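Local coordinates for protein polysialic acid O-acetyltransferase (PDB 3JQY) that transfers acetyl groups from acetyl-CoA to O7 or O9 of the sialic acid residues in long capsular polysialic acid chains, at residues D132-R137 against W220-K225. Numbering follows the deposited sequence.
Sequences DCMIAR and WARTDK
Met134, on the short strand 134-135 of the left-handed beta-helix, packs its side chain against Trp220, at the end of strand 218-220, and Arg222 in the loop that leads on to helix 233-245, so that the tail is fastened to the outside of a coil. Its CG lies anti to the backbone N (chi1 -178°), which carries the side chain out against both the indole and the guanidinium before a bend at chi3 turns the methyl toward the tryptophan. There CE rests 3.8 Å from Trp220 CZ3, and Met134 SD stands 5.3 Å from the centroid of the six-membered ring, well off its normal, an oblique Met-aromatic contact. The same sulfur and Met134 CB cover one face of the Arg222 guanidinium, with CB 3.5 Å from NH1.

The edge of that guanidinium does the polar work. Arg222 NH1 reaches Cys133 O at 3.2 Å in a weak, bent hydrogen bond (126° at the hydrogen) and also donates to a water at 3.1 Å. This water in turn donates to Asp132 O at 2.9 Å, bridging the arginine to the preceding carbonyl, while NH2 is hydrogen-bonded to Thr113 OG1 on the adjoining coil. An alanine in place of Arg222 would probably leave Thr113 OG1 and the bridging water without their arginine partner, take the weak donor from Cys133 O and uncover one flank of the methionine. Trp220 stacks on Tyr169, and His147 of a neighbouring subunit, which probably helps bind acetyl-CoA, packs against Met134, its ND1 hydrogen-bonded to Arg222 O.

The methionine is thus packed by an indole and a guanidinium face, whereas NH1 serves Cys133 O weakly and Asp132 O through water and NH2 holds Thr113, so the guanidinium spans two neighbouring coils beside the subunit interface.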
loop_
_atom_site.group_PDB
_atom_site.type_symbol
_atom_site.label_atom_id
_atom_site.label_comp_id
_atom_site.label_asym_id
_atom_site.label_seq_id
_atom_site.Cartn_x
_atom_site.Cartn_y
_atom_site.Cartn_z
ATOM N N ASP B 132 -18.954 -7.836 -16.204
ATOM C CA ASP B 132 -19.643 -7.089 -15.153
ATOM C C ASP B 132 -18.875 -6.986 -13.840
ATOM O O ASP B 132 -19.482 -6.893 -12.768
ATOM C CB ASP B 132 -21.026 -7.691 -14.886
ATOM C CG ASP B 132 -21.916 -7.651 -16.100
ATOM O OD1 ASP B 132 -22.100 -6.548 -16.664
ATOM O OD2 ASP B 132 -22.435 -8.722 -16.486
ATOM N N CYS B 133 -17.548 -6.979 -13.913
ATOM C CA CYS B 133 -16.749 -6.773 -12.705
ATOM C C CYS B 133 -16.498 -5.294 -12.417
ATOM O O CYS B 133 -16.517 -4.451 -13.322
ATOM C CB CYS B 133 -15.414 -7.525 -12.779
ATOM S SG CYS B 133 -15.582 -9.326 -12.678
ATOM N N MET B 134 -16.285 -4.990 -11.141
ATOM C CA MET B 134 -15.893 -3.656 -10.716
ATOM C C MET B 134 -14.536 -3.777 -10.041
ATOM O O MET B 134 -14.436 -4.251 -8.909
ATOM C CB MET B 134 -16.925 -3.066 -9.747
ATOM C CG MET B 134 -16.605 -1.635 -9.296
ATOM S SD MET B 134 -18.008 -0.846 -8.465
ATOM C CE MET B 134 -18.095 -1.812 -6.956
ATOM N N ILE B 135 -13.490 -3.386 -10.763
ATOM C CA ILE B 135 -12.129 -3.440 -10.247
ATOM C C ILE B 135 -11.692 -2.026 -9.873
ATOM O O ILE B 135 -11.606 -1.147 -10.735
ATOM C CB ILE B 135 -11.162 -4.015 -11.303
ATOM C CG1 ILE B 135 -11.695 -5.335 -11.887
ATOM C CG2 ILE B 135 -9.759 -4.165 -10.729
ATOM C CD1 ILE B 135 -12.076 -6.371 -10.850
ATOM N N ALA B 136 -11.431 -1.797 -8.590
ATOM C CA ALA B 136 -11.076 -0.466 -8.113
ATOM C C ALA B 136 -9.642 -0.102 -8.493
ATOM O O ALA B 136 -8.967 -0.853 -9.203
ATOM C CB ALA B 136 -11.261 -0.381 -6.606
ATOM N N ARG B 137 -9.180 1.045 -8.009
ATOM C CA ARG B 137 -7.838 1.509 -8.330
ATOM C C ARG B 137 -6.775 0.672 -7.638
ATOM O O ARG B 137 -7.023 0.072 -6.590
ATOM C CB ARG B 137 -7.673 2.983 -7.941
ATOM C CG ARG B 137 -8.563 3.906 -8.757
ATOM C CD ARG B 137 -8.173 5.370 -8.596
ATOM N NE ARG B 137 -8.880 6.210 -9.561
ATOM C CZ ARG B 137 -8.460 7.405 -9.969
ATOM N NH1 ARG B 137 -7.328 7.912 -9.499
ATOM N NH2 ARG B 137 -9.171 8.093 -10.851
ATOM N N TRP B 220 -22.987 -8.072 -4.014
ATOM C CA TRP B 220 -22.827 -6.613 -4.030
ATOM C C TRP B 220 -23.586 -5.993 -5.195
ATOM O O TRP B 220 -24.026 -6.697 -6.101
ATOM C CB TRP B 220 -21.341 -6.262 -4.166
ATOM C CG TRP B 220 -20.774 -6.786 -5.455
ATOM C CD1 TRP B 220 -20.376 -8.067 -5.713
ATOM C CD2 TRP B 220 -20.589 -6.053 -6.675
ATOM N NE1 TRP B 220 -19.941 -8.176 -7.015
ATOM C CE2 TRP B 220 -20.063 -6.955 -7.628
ATOM C CE3 TRP B 220 -20.801 -4.720 -7.049
ATOM C CZ2 TRP B 220 -19.743 -6.565 -8.932
ATOM C CZ3 TRP B 220 -20.491 -4.335 -8.355
ATOM C CH2 TRP B 220 -19.971 -5.254 -9.276
ATOM N N ALA B 221 -23.731 -4.671 -5.172
ATOM C CA ALA B 221 -24.269 -3.943 -6.316
ATOM C C ALA B 221 -23.525 -2.627 -6.497
ATOM O O ALA B 221 -22.905 -2.115 -5.562
ATOM C CB ALA B 221 -25.768 -3.695 -6.148
ATOM N N ARG B 222 -23.600 -2.075 -7.704
ATOM C CA ARG B 222 -22.866 -0.860 -8.023
ATOM C C ARG B 222 -23.562 0.392 -7.469
ATOM O O ARG B 222 -22.909 1.283 -6.925
ATOM C CB ARG B 222 -22.670 -0.754 -9.535
ATOM C CG ARG B 222 -21.495 0.110 -9.959
ATOM C CD ARG B 222 -21.295 0.055 -11.468
ATOM N NE ARG B 222 -20.636 -1.168 -11.927
ATOM C CZ ARG B 222 -19.344 -1.234 -12.237
ATOM N NH1 ARG B 222 -18.808 -2.370 -12.666
ATOM N NH2 ARG B 222 -18.586 -0.151 -12.123
ATOM N N THR B 223 -24.885 0.447 -7.591
ATOM C CA THR B 223 -25.653 1.613 -7.141
ATOM C C THR B 223 -25.656 1.785 -5.624
ATOM O O THR B 223 -25.991 0.861 -4.889
ATOM C CB THR B 223 -27.130 1.528 -7.568
ATOM O OG1 THR B 223 -27.251 0.780 -8.783
ATOM C CG2 THR B 223 -27.710 2.929 -7.759
ATOM N N ASP B 224 -25.326 2.985 -5.159
ATOM C CA ASP B 224 -25.351 3.251 -3.726
ATOM C C ASP B 224 -26.782 3.452 -3.233
ATOM O O ASP B 224 -27.032 3.507 -2.029
ATOM C CB ASP B 224 -24.494 4.471 -3.381
ATOM C CG ASP B 224 -25.093 5.765 -3.889
ATOM O OD1 ASP B 224 -25.152 6.738 -3.107
ATOM O OD2 ASP B 224 -25.513 5.805 -5.065
ATOM N N LYS B 225 -27.716 3.548 -4.173
ATOM C CA LYS B 225 -29.115 3.798 -3.849
ATOM C C LYS B 225 -29.852 2.526 -3.433
ATOM O O LYS B 225 -30.844 2.583 -2.703
ATOM C CB LYS B 225 -29.827 4.441 -5.043
ATOM C CG LYS B 225 -29.260 5.791 -5.456
ATOM C CD LYS B 225 -29.466 6.829 -4.362
ATOM C CE LYS B 225 -30.947 7.039 -4.072
ATOM N NZ LYS B 225 -31.174 7.972 -2.931
HETATM O O HOH W 1 -21.048 -4.481 -12.941
#